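Local coordinates for N-acyl-D-glutamate deacylase (Bordetella bronchiseptica, PDB 3GIP), which catalyses the hydrolysis of N-acyl-D-glutamate to D-glutamate and a carboxylic acid, probably with a bound zinc ion, as a member of the amidohydrolase superfamily, at residues A[192-197]-A[218-223]; A[148-153]-A[198-203]; A[95-100]-A[109-114]. All blocks are in the same frame, centred on the assembly; numbering follows the deposited sequence.

In the fold
All three contacts lie on the same side of the chain's centre, in the loops and helices that follow strands of the amidohydrolase barrel. Contacts 1 and 3, with centres about 14 Å apart, share the zinc site: C95 SG and H218 ND1 both bind the ion and stand 3.7 Å from each other. Contact 2 lies about 12 Å from contact 1 and 14 Å from contact 3, centre to centre, and reaches no metal ligand itself. Contacts 1 and 2 alternate along the chain: 192-197 runs straight into 198-203, and V195 CG1 packs 3.7 Å from R150 NH1. Toward contact 3, N148 of helix 146-153 lies beside G96, V97 and S98.

Contact 1: A[192-197]-A[218-223]; sequences PGAVAQ and HIRNEA. With ZN (zinc ion), chain F.
Two loops at the zinc-binding end of the amidohydrolase barrel meet here, joined by one arginine: R220, two residues after the zinc ligand H218, reaches across to the turn of 192-197 and holds two of its backbone carbonyls. NH1 of R220 donates to O of A194 at 2.8 Å with an N-H...O angle of 161°; the nitrogen arrives in the carbonyl plane, on a lone pair, and the oxygen lies in the guanidinium plane. The second bond is looser: NH2 of R220 lies 3.2 Å from O of A196, bent at the hydrogen. Both acceptors sit at the edge of the group, A194 O in its plane and A196 O tilted from it, each taken by a different terminal nitrogen. The side chain of R220 leaves with CG anti to the backbone N (chi1 -167°) and bends at chi3, which turns the guanidinium toward the carbonyls. NE completes the grip through a salt bridge to E232 of helix 226-240, so the flat group is fixed in its rotation from more than one edge. In the (beta/alpha)8 fold, the loop holding 192-197 leads from strand 183-187 into helix 198-210, and the loop holding 218-223 leads from strand 214-218 into helix 226-240; R220 thus ties two successive loops together. A194 lies in the short 3-10 turn 193-195, in which V195 N bonds to P192 O at 3.0 Å. At the end of strand 214-218, H218 gives ND1 to the zinc ion at 2.0 Å, sharing it with C95 and H248, while its ring lies edge-to-face with that of H248.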
ATOM      1  N   PRO A 192      -5.493 -18.383   6.030  1.00 16.93           N
ATOM      2  CA  PRO A 192      -5.451 -19.144   7.282  1.00 18.19           C
ATOM      3  C   PRO A 192      -4.932 -18.337   8.475  1.00 18.02           C
ATOM      4  O   PRO A 192      -4.886 -18.839   9.598  1.00 18.07           O
ATOM      5  CB  PRO A 192      -4.518 -20.290   6.932  1.00 17.60           C
ATOM      6  CG  PRO A 192      -3.477 -19.576   6.115  1.00 17.81           C
ATOM      7  CD  PRO A 192      -4.303 -18.670   5.208  1.00 18.66           C
ATOM      8  N   GLY A 193      -4.540 -17.089   8.230  1.00 17.68           N
ATOM      9  CA  GLY A 193      -4.015 -16.258   9.303  1.00 17.78           C
ATOM     10  C   GLY A 193      -4.900 -16.130  10.531  1.00 17.36           C
ATOM     11  O   GLY A 193      -4.404 -16.048  11.654  1.00 17.08           O
ATOM     12  N   ALA A 194      -6.210 -16.118  10.317  1.00 17.60           N
ATOM     13  CA  ALA A 194      -7.173 -15.986  11.403  1.00 17.08           C
ATOM     14  C   ALA A 194      -7.044 -17.078  12.464  1.00 18.12           C
ATOM     15  O   ALA A 194      -7.443 -16.887  13.614  1.00 19.44           O
ATOM     16  CB  ALA A 194      -8.587 -15.980  10.835  1.00 18.47           C
ATOM     17  N   VAL A 195      -6.490 -18.222  12.073  1.00 17.75           N
ATOM     18  CA  VAL A 195      -6.321 -19.346  12.989  1.00 18.85           C
ATOM     19  C   VAL A 195      -5.227 -19.090  14.023  1.00 19.00           C
ATOM     20  O   VAL A 195      -5.244 -19.666  15.113  1.00 20.42           O
ATOM     21  CB  VAL A 195      -5.970 -20.637  12.207  1.00 19.96           C
ATOM     22  CG1 VAL A 195      -5.764 -21.800  13.167  1.00 19.77           C
ATOM     23  CG2 VAL A 195      -7.076 -20.957  11.214  1.00 21.26           C
ATOM     24  N   ALA A 196      -4.287 -18.217  13.680  1.00 18.56           N
ATOM     25  CA  ALA A 196      -3.166 -17.901  14.561  1.00 18.75           C
ATOM     26  C   ALA A 196      -3.560 -17.289  15.901  1.00 19.81           C
ATOM     27  O   ALA A 196      -4.510 -16.507  15.994  1.00 19.63           O
ATOM     28  CB  ALA A 196      -2.189 -16.973  13.840  1.00 19.03           C
ATOM     29  N   GLN A 197      -2.821 -17.666  16.939  1.00 19.50           N
ATOM     30  CA  GLN A 197      -3.039 -17.148  18.281  1.00 21.07           C
ATOM     31  C   GLN A 197      -1.859 -16.254  18.650  1.00 19.46           C
ATOM     32  O   GLN A 197      -0.881 -16.171  17.906  1.00 18.47           O
ATOM     33  CB  GLN A 197      -3.172 -18.295  19.287  1.00 25.11           C
ATOM     34  CG  GLN A 197      -4.413 -19.145  19.071  1.00 30.40           C
ATOM     35  CD  GLN A 197      -4.653 -20.135  20.195  1.00 34.16           C
ATOM     36  OE1 GLN A 197      -5.653 -20.855  20.197  1.00 37.57           O
ATOM     37  NE2 GLN A 197      -3.738 -20.176  21.156  1.00 37.13           N
ATOM     38  N   HIS A 218      -3.466  -6.296   8.666  1.00 14.23           N
ATOM     39  CA  HIS A 218      -4.842  -6.112   8.254  1.00 13.20           C
ATOM     40  C   HIS A 218      -5.399  -6.848   9.470  1.00 13.56           C
ATOM     41  O   HIS A 218      -5.324  -8.080   9.555  1.00 14.62           O
ATOM     42  CB  HIS A 218      -5.142  -6.869   6.955  1.00 13.65           C
ATOM     43  CG  HIS A 218      -6.598  -6.906   6.605  1.00 12.80           C
ATOM     44  ND1 HIS A 218      -7.064  -6.702   5.322  1.00 13.63           N
ATOM     45  CD2 HIS A 218      -7.690  -7.150   7.368  1.00 13.67           C
ATOM     46  CE1 HIS A 218      -8.381  -6.819   5.313  1.00 13.52           C
ATOM     47  NE2 HIS A 218      -8.785  -7.091   6.541  1.00 14.51           N
ATOM     48  N   ILE A 219      -5.908  -6.088  10.432  1.00 13.27           N
ATOM     49  CA  ILE A 219      -6.394  -6.659  11.681  1.00 12.92           C
ATOM     50  C   ILE A 219      -7.543  -7.667  11.600  1.00 13.95           C
ATOM     51  O   ILE A 219      -8.210  -7.800  10.573  1.00 13.73           O
ATOM     52  CB  ILE A 219      -6.691  -5.529  12.697  1.00 11.88           C
ATOM     53  CG1 ILE A 219      -7.836  -4.642  12.210  1.00 13.01           C
ATOM     54  CG2 ILE A 219      -5.431  -4.673  12.871  1.00 13.73           C
ATOM     55  CD1 ILE A 219      -8.117  -3.475  13.140  1.00 14.73           C
ATOM     56  N   ARG A 220      -7.756  -8.378  12.704  1.00 14.08           N
ATOM     57  CA  ARG A 220      -8.755  -9.442  12.770  1.00 15.00           C
ATOM     58  C   ARG A 220     -10.167  -9.077  12.330  1.00 14.29           C
ATOM     59  O   ARG A 220     -10.820  -9.846  11.623  1.00 15.60           O
ATOM     60  CB  ARG A 220      -8.779 -10.039  14.180  1.00 15.53           C
ATOM     61  CG  ARG A 220      -9.546 -11.351  14.282  1.00 17.89           C
ATOM     62  CD  ARG A 220      -9.306 -12.009  15.636  1.00 17.84           C
ATOM     63  NE  ARG A 220      -7.900 -12.363  15.828  1.00 19.07           N
ATOM     64  CZ  ARG A 220      -7.337 -13.477  15.364  1.00 18.28           C
ATOM     65  NH1 ARG A 220      -8.063 -14.356  14.684  1.00 18.72           N
ATOM     66  NH2 ARG A 220      -6.046 -13.707  15.575  1.00 18.29           N
ATOM     67  N   ASN A 221     -10.643  -7.912  12.749  1.00 14.45           N
ATOM     68  CA  ASN A 221     -11.975  -7.477  12.365  1.00 15.22           C
ATOM     69  C   ASN A 221     -11.999  -5.962  12.331  1.00 13.71           C
ATOM     70  O   ASN A 221     -11.421  -5.309  13.197  1.00 14.55           O
ATOM     71  CB  ASN A 221     -13.016  -8.006  13.351  1.00 16.20           C
ATOM     72  CG  ASN A 221     -14.427  -7.629  12.957  1.00 16.91           C
ATOM     73  OD1 ASN A 221     -14.936  -6.580  13.352  1.00 17.61           O
ATOM     74  ND2 ASN A 221     -15.063  -8.476  12.154  1.00 19.66           N
ATOM     75  N   GLU A 222     -12.665  -5.405  11.327  1.00 14.64           N
ATOM     76  CA  GLU A 222     -12.723  -3.958  11.190  1.00 13.68           C
ATOM     77  C   GLU A 222     -14.140  -3.417  11.316  1.00 15.58           C
ATOM     78  O   GLU A 222     -14.454  -2.331  10.820  1.00 15.40           O
ATOM     79  CB  GLU A 222     -12.089  -3.551   9.858  1.00 14.18           C
ATOM     80  CG  GLU A 222     -10.634  -4.015   9.746  1.00 13.90           C
ATOM     81  CD  GLU A 222      -9.924  -3.490   8.515  1.00 13.38           C
ATOM     82  OE1 GLU A 222     -10.248  -3.942   7.397  1.00 15.59           O
ATOM     83  OE2 GLU A 222      -9.043  -2.617   8.667  1.00 12.71           O
ATOM     84  N   ALA A 223     -14.987  -4.178  12.004  1.00 15.01           N
ATOM     85  CA  ALA A 223     -16.373  -3.787  12.228  1.00 16.21           C
ATOM     86  C   ALA A 223     -16.669  -3.826  13.728  1.00 16.93           C
ATOM     87  O   ALA A 223     -16.057  -3.094  14.501  1.00 17.50           O
ATOM     88  CB  ALA A 223     -17.313  -4.718  11.467  1.00 17.77           C
TER
HETATM   89 ZN    ZN F 484      -6.074  -5.760   3.849  1.00 14.07          ZN

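Contact 2: A[148-153]-A[198-203]; sequences NLRLAA and AAELEG
R150 and E200 meet between helix 146-153 and helix 198-210 as a salt bridge, the guanidinium and carboxylate planes only 17° apart. NH2 of R150 donates to OE1 of E200 at 2.8 Å, with an N-H...O angle of 159°; OE1 receives it on its syn lone pair and lies close to the guanidinium plane. NE of the same arginine pairs with OE2 of E200, whose position is less certain. The carboxylate is thus presented to the NE-NH2 edge, and the two side chains cross at about a right angle. E200 points at its partner from the start: CG is anti to the backbone N (chi1 179°), and the chain beyond is extended, carrying the acid straight out from its helix. R150 leaves its helix less directly but is stretched from CG to NE. Their length spans a wide separation, for CA of R150 and CA of E200 are 10.3 Å apart and no other residues of 148-153 and 198-203 touch. NH1, turned away from the acid, donates to the carbonyl of A159, so the arginine also reaches the loop before helix 163-179. Both charged residues are buried, and P161 packs on each of them; the pairing probably offsets the cost of placing these charges inside, and the bonds of NH2 and NH1 probably limit rotation of the guanidinium. The arrangement is a buried inter-helix salt bridge, probably bidentate, joining the short helix 146-153, directly after strand 139-145, to helix 198-210, which follows strand 183-187 of the amidohydrolase barrel.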
ATOM      1  N   ASN A 148       1.428 -16.724   3.655  1.00 15.02           N
ATOM      2  CA  ASN A 148       2.422 -17.477   2.893  1.00 15.57           C
ATOM      3  C   ASN A 148       3.219 -18.371   3.833  1.00 16.30           C
ATOM      4  O   ASN A 148       3.463 -19.543   3.531  1.00 16.48           O
ATOM      5  CB  ASN A 148       3.389 -16.533   2.174  1.00 16.02           C
ATOM      6  CG  ASN A 148       2.772 -15.877   0.963  1.00 16.56           C
ATOM      7  OD1 ASN A 148       3.138 -16.175  -0.175  1.00 18.49           O
ATOM      8  ND2 ASN A 148       1.828 -14.974   1.197  1.00 13.45           N
ATOM      9  N   LEU A 149       3.627 -17.813   4.969  1.00 15.87           N
ATOM     10  CA  LEU A 149       4.408 -18.576   5.937  1.00 15.62           C
ATOM     11  C   LEU A 149       3.646 -19.809   6.394  1.00 16.94           C
ATOM     12  O   LEU A 149       4.197 -20.910   6.405  1.00 17.39           O
ATOM     13  CB  LEU A 149       4.776 -17.702   7.140  1.00 15.53           C
ATOM     14  CG  LEU A 149       5.678 -16.507   6.814  1.00 14.30           C
ATOM     15  CD1 LEU A 149       5.952 -15.724   8.087  1.00 15.13           C
ATOM     16  CD2 LEU A 149       6.987 -16.984   6.195  1.00 16.39           C
ATOM     17  N   ARG A 150       2.381 -19.631   6.767  1.00 15.94           N
ATOM     18  CA  ARG A 150       1.566 -20.754   7.207  1.00 15.83           C
ATOM     19  C   ARG A 150       1.365 -21.774   6.089  1.00 16.03           C
ATOM     20  O   ARG A 150       1.501 -22.978   6.307  1.00 16.72           O
ATOM     21  CB  ARG A 150       0.191 -20.283   7.696  1.00 17.10           C
ATOM     22  CG  ARG A 150       0.088 -20.114   9.198  1.00 18.01           C
ATOM     23  CD  ARG A 150      -1.365 -20.118   9.662  1.00 17.72           C
ATOM     24  NE  ARG A 150      -1.450 -20.265  11.112  1.00 17.46           N
ATOM     25  CZ  ARG A 150      -2.139 -21.218  11.730  1.00 18.17           C
ATOM     26  NH1 ARG A 150      -2.817 -22.114  11.027  1.00 18.97           N
ATOM     27  NH2 ARG A 150      -2.130 -21.292  13.054  1.00 19.86           N
ATOM     28  N   LEU A 151       1.037 -21.292   4.895  1.00 15.58           N
ATOM     29  CA  LEU A 151       0.795 -22.184   3.764  1.00 15.60           C
ATOM     30  C   LEU A 151       2.046 -22.914   3.299  1.00 16.34           C
ATOM     31  O   LEU A 151       1.957 -23.974   2.676  1.00 17.11           O
ATOM     32  CB  LEU A 151       0.200 -21.404   2.592  1.00 16.45           C
ATOM     33  CG  LEU A 151      -1.152 -20.739   2.860  1.00 16.60           C
ATOM     34  CD1 LEU A 151      -1.528 -19.877   1.670  1.00 18.47           C
ATOM     35  CD2 LEU A 151      -2.215 -21.798   3.128  1.00 17.76           C
ATOM     36  N   ALA A 152       3.208 -22.349   3.602  1.00 16.32           N
ATOM     37  CA  ALA A 152       4.473 -22.952   3.199  1.00 16.49           C
ATOM     38  C   ALA A 152       5.042 -23.891   4.255  1.00 18.44           C
ATOM     39  O   ALA A 152       5.784 -24.823   3.930  1.00 18.12           O
ATOM     40  CB  ALA A 152       5.488 -21.856   2.883  1.00 18.22           C
ATOM     41  N   ALA A 153       4.685 -23.658   5.513  1.00 16.09           N
ATOM     42  CA  ALA A 153       5.209 -24.461   6.610  1.00 16.51           C
ATOM     43  C   ALA A 153       4.262 -25.504   7.187  1.00 17.55           C
ATOM     44  O   ALA A 153       4.708 -26.448   7.840  1.00 19.70           O
ATOM     45  CB  ALA A 153       5.688 -23.537   7.731  1.00 18.28           C
ATOM     46  N   ALA A 198      -1.954 -15.593  19.797  1.00 18.99           N
ATOM     47  CA  ALA A 198      -0.912 -14.678  20.249  1.00 19.19           C
ATOM     48  C   ALA A 198       0.519 -15.210  20.164  1.00 18.36           C
ATOM     49  O   ALA A 198       1.390 -14.546  19.611  1.00 19.08           O
ATOM     50  CB  ALA A 198      -1.213 -14.218  21.673  1.00 18.29           C
ATOM     51  N   ALA A 199       0.763 -16.401  20.704  1.00 18.64           N
ATOM     52  CA  ALA A 199       2.108 -16.979  20.691  1.00 18.33           C
ATOM     53  C   ALA A 199       2.736 -17.066  19.301  1.00 17.47           C
ATOM     54  O   ALA A 199       3.929 -16.805  19.131  1.00 17.90           O
ATOM     55  CB  ALA A 199       2.083 -18.366  21.337  1.00 18.95           C
ATOM     56  N   GLU A 200       1.934 -17.444  18.313  1.00 16.83           N
ATOM     57  CA  GLU A 200       2.412 -17.568  16.942  1.00 16.51           C
ATOM     58  C   GLU A 200       2.838 -16.223  16.364  1.00 16.15           C
ATOM     59  O   GLU A 200       3.921 -16.087  15.787  1.00 15.63           O
ATOM     60  CB  GLU A 200       1.315 -18.178  16.065  1.00 17.45           C
ATOM     61  CG  GLU A 200       1.696 -18.342  14.602  1.00 18.07           C
ATOM     62  CD  GLU A 200       0.609 -19.026  13.793  1.00 18.43           C
ATOM     63  OE1 GLU A 200      -0.150 -19.829  14.379  1.00 19.28           O
ATOM     64  OE2 GLU A 200       0.522 -18.777  12.572  1.00 17.50           O
ATOM     65  N   LEU A 201       1.979 -15.224  16.528  1.00 15.96           N
ATOM     66  CA  LEU A 201       2.256 -13.895  16.005  1.00 16.52           C
ATOM     67  C   LEU A 201       3.412 -13.226  16.743  1.00 15.28           C
ATOM     68  O   LEU A 201       4.239 -12.546  16.130  1.00 15.30           O
ATOM     69  CB  LEU A 201       0.984 -13.044  16.088  1.00 15.21           C
ATOM     70  CG  LEU A 201      -0.211 -13.682  15.360  1.00 16.60           C
ATOM     71  CD1 LEU A 201      -1.462 -12.835  15.558  1.00 17.54           C
ATOM     72  CD2 LEU A 201       0.112 -13.834  13.875  1.00 16.68           C
ATOM     73  N   GLU A 202       3.479 -13.436  18.053  1.00 16.34           N
ATOM     74  CA  GLU A 202       4.546 -12.853  18.859  1.00 16.84           C
ATOM     75  C   GLU A 202       5.890 -13.446  18.457  1.00 16.65           C
ATOM     76  O   GLU A 202       6.902 -12.748  18.435  1.00 16.10           O
ATOM     77  CB  GLU A 202       4.283 -13.104  20.345  1.00 18.44           C
ATOM     78  CG  GLU A 202       2.995 -12.472  20.844  1.00 22.64           C
ATOM     79  CD  GLU A 202       2.684 -12.828  22.283  1.00 25.66           C
ATOM     80  OE1 GLU A 202       2.968 -13.978  22.685  1.00 27.08           O
ATOM     81  OE2 GLU A 202       2.141 -11.966  23.006  1.00 24.45           O
ATOM     82  N   GLY A 203       5.896 -14.740  18.141  1.00 15.76           N
ATOM     83  CA  GLY A 203       7.128 -15.388  17.729  1.00 16.08           C
ATOM     84  C   GLY A 203       7.702 -14.721  16.495  1.00 16.78           C
ATOM     85  O   GLY A 203       8.901 -14.449  16.422  1.00 16.48           O
TER

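Contact 3: A[95-100]-A[109-114]; sequences CGVSAA and AAALAL. With ZN (zinc ion), chain F.
The loop that follows strand 87-92 of the amidohydrolase barrel carries a zinc ligand and folds back on itself, V97 packing against the 3-10 turn of 110-114. CG1 of V97 lies 3.8 Å from CD2 of L112 and 4.0 Å from CB of A111, touching both, while CG2 is 4.4 Å from CD1 of L114, a looser approach. Both methyls of V97 also lie against the carbonyl oxygen of A111, CG1 at 3.9 Å and CG2 at 4.0 Å from A111 O. CG1 stands anti to the valine's own carbonyl carbon (chi1 -68°), which directs it at A111 and L112. L112 starts off to one side of V97, but its extended chain returns CD2 to the valine, so that the contact is made by the tip of one branch. No hydrogen bond crosses between 95-100 and 109-114; the turn is held from within by backbone bonds such as L114 N to A111 O, 2.9 Å. Two residues before V97, C95 binds the zinc ion through SG at 2.2 Å, together with H218 and H248. Next along the chain, S98 OG bonds to O of A100 at 2.6 Å, approaching above the carbonyl plane, and is itself tied to G145. The side chain of L114 is about 4 Å from a bound acetate, probably from the crystallisation liquor, which may mark the active-site pocket. Helix 146-153 borders the contact, A147 touching V97 and L151 touching both A109 and L112, while strand 287-290 meets A110 and L114 through I290 and T289.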
ATOM      1  N   CYS A  95      -1.306  -7.519   3.978  1.00 12.45           N
ATOM      2  CA  CYS A  95      -2.446  -8.296   4.446  1.00 13.40           C
ATOM      3  C   CYS A  95      -2.223  -9.795   4.518  1.00 13.63           C
ATOM      4  O   CYS A  95      -3.161 -10.574   4.356  1.00 13.85           O
ATOM      5  CB  CYS A  95      -3.659  -7.999   3.568  1.00 13.32           C
ATOM      6  SG  CYS A  95      -3.946  -6.208   3.389  1.00 13.77           S
ATOM      7  N   GLY A  96      -0.980 -10.188   4.766  1.00 14.00           N
ATOM      8  CA  GLY A  96      -0.666 -11.602   4.883  1.00 14.77           C
ATOM      9  C   GLY A  96      -0.328 -12.338   3.603  1.00 16.10           C
ATOM     10  O   GLY A  96       0.103 -13.487   3.664  1.00 15.20           O
ATOM     11  N   VAL A  97      -0.505 -11.698   2.450  1.00 15.20           N
ATOM     12  CA  VAL A  97      -0.211 -12.359   1.180  1.00 15.17           C
ATOM     13  C   VAL A  97       0.900 -11.668   0.405  1.00 15.87           C
ATOM     14  O   VAL A  97       0.875 -10.453   0.193  1.00 15.05           O
ATOM     15  CB  VAL A  97      -1.476 -12.469   0.300  1.00 15.58           C
ATOM     16  CG1 VAL A  97      -2.454 -13.442   0.938  1.00 15.38           C
ATOM     17  CG2 VAL A  97      -2.121 -11.096   0.122  1.00 15.65           C
ATOM     18  N   SER A  98       1.875 -12.461  -0.033  1.00 13.97           N
ATOM     19  CA  SER A  98       3.027 -11.930  -0.750  1.00 13.69           C
ATOM     20  C   SER A  98       3.470 -12.810  -1.915  1.00 14.34           C
ATOM     21  O   SER A  98       2.973 -13.920  -2.092  1.00 15.38           O
ATOM     22  CB  SER A  98       4.191 -11.774   0.228  1.00 13.96           C
ATOM     23  OG  SER A  98       4.465 -13.013   0.876  1.00 14.62           O
ATOM     24  N   ALA A  99       4.420 -12.299  -2.693  1.00 15.04           N
ATOM     25  CA  ALA A  99       4.951 -13.022  -3.844  1.00 15.32           C
ATOM     26  C   ALA A  99       5.657 -14.306  -3.422  1.00 17.37           C
ATOM     27  O   ALA A  99       5.686 -15.277  -4.174  1.00 16.50           O
ATOM     28  CB  ALA A  99       5.921 -12.134  -4.613  1.00 17.47           C
ATOM     29  N   ALA A 100       6.221 -14.302  -2.219  1.00 17.13           N
ATOM     30  CA  ALA A 100       6.942 -15.460  -1.700  1.00 17.75           C
ATOM     31  C   ALA A 100       6.857 -15.495  -0.176  1.00 17.86           C
ATOM     32  O   ALA A 100       6.586 -14.478   0.456  1.00 16.12           O
ATOM     33  CB  ALA A 100       8.406 -15.392  -2.144  1.00 17.85           C
ATOM     34  N   ALA A 109      -5.403 -20.151  -0.487  1.00 23.17           N
ATOM     35  CA  ALA A 109      -6.180 -19.220   0.316  1.00 21.89           C
ATOM     36  C   ALA A 109      -6.894 -18.259  -0.624  1.00 20.07           C
ATOM     37  O   ALA A 109      -6.315 -17.797  -1.604  1.00 19.07           O
ATOM     38  CB  ALA A 109      -5.267 -18.450   1.263  1.00 22.61           C
ATOM     39  N   ALA A 110      -8.155 -17.966  -0.322  1.00 20.55           N
ATOM     40  CA  ALA A 110      -8.939 -17.057  -1.147  1.00 19.72           C
ATOM     41  C   ALA A 110      -8.254 -15.701  -1.284  1.00 20.19           C
ATOM     42  O   ALA A 110      -8.269 -15.096  -2.355  1.00 18.87           O
ATOM     43  CB  ALA A 110     -10.331 -16.884  -0.547  1.00 19.97           C
ATOM     44  N   ALA A 111      -7.645 -15.235  -0.196  1.00 20.22           N
ATOM     45  CA  ALA A 111      -6.962 -13.945  -0.181  1.00 21.71           C
ATOM     46  C   ALA A 111      -5.798 -13.860  -1.166  1.00 21.31           C
ATOM     47  O   ALA A 111      -5.369 -12.767  -1.530  1.00 22.10           O
ATOM     48  CB  ALA A 111      -6.477 -13.631   1.233  1.00 21.59           C
ATOM     49  N   LEU A 112      -5.281 -15.007  -1.596  1.00 23.00           N
ATOM     50  CA  LEU A 112      -4.180 -15.008  -2.553  1.00 24.00           C
ATOM     51  C   LEU A 112      -4.633 -14.375  -3.867  1.00 24.07           C
ATOM     52  O   LEU A 112      -3.814 -13.951  -4.679  1.00 24.24           O
ATOM     53  CB  LEU A 112      -3.684 -16.435  -2.804  1.00 26.15           C
ATOM     54  CG  LEU A 112      -2.859 -17.078  -1.685  1.00 27.56           C
ATOM     55  CD1 LEU A 112      -2.509 -18.509  -2.061  1.00 29.13           C
ATOM     56  CD2 LEU A 112      -1.593 -16.267  -1.454  1.00 26.95           C
ATOM     57  N   ALA A 113      -5.946 -14.310  -4.066  1.00 22.95           N
ATOM     58  CA  ALA A 113      -6.509 -13.718  -5.274  1.00 23.75           C
ATOM     59  C   ALA A 113      -6.211 -12.222  -5.320  1.00 23.25           C
ATOM     60  O   ALA A 113      -6.333 -11.584  -6.367  1.00 24.88           O
ATOM     61  CB  ALA A 113      -8.014 -13.959  -5.321  1.00 23.47           C
ATOM     62  N   LEU A 114      -5.827 -11.660  -4.181  1.00 23.22           N
ATOM     63  CA  LEU A 114      -5.506 -10.243  -4.120  1.00 21.81           C
ATOM     64  C   LEU A 114      -4.193  -9.984  -4.858  1.00 23.38           C
ATOM     65  O   LEU A 114      -3.838  -8.833  -5.110  1.00 23.04           O
ATOM     66  CB  LEU A 114      -5.367  -9.785  -2.661  1.00 22.53           C
ATOM     67  CG  LEU A 114      -6.591  -9.900  -1.747  1.00 22.20           C
ATOM     68  CD1 LEU A 114      -6.208  -9.489  -0.331  1.00 21.97           C
ATOM     69  CD2 LEU A 114      -7.718  -9.024  -2.276  1.00 22.11           C
TER
HETATM   70 ZN    ZN F 484      -6.074  -5.760   3.849  1.00 14.07          ZN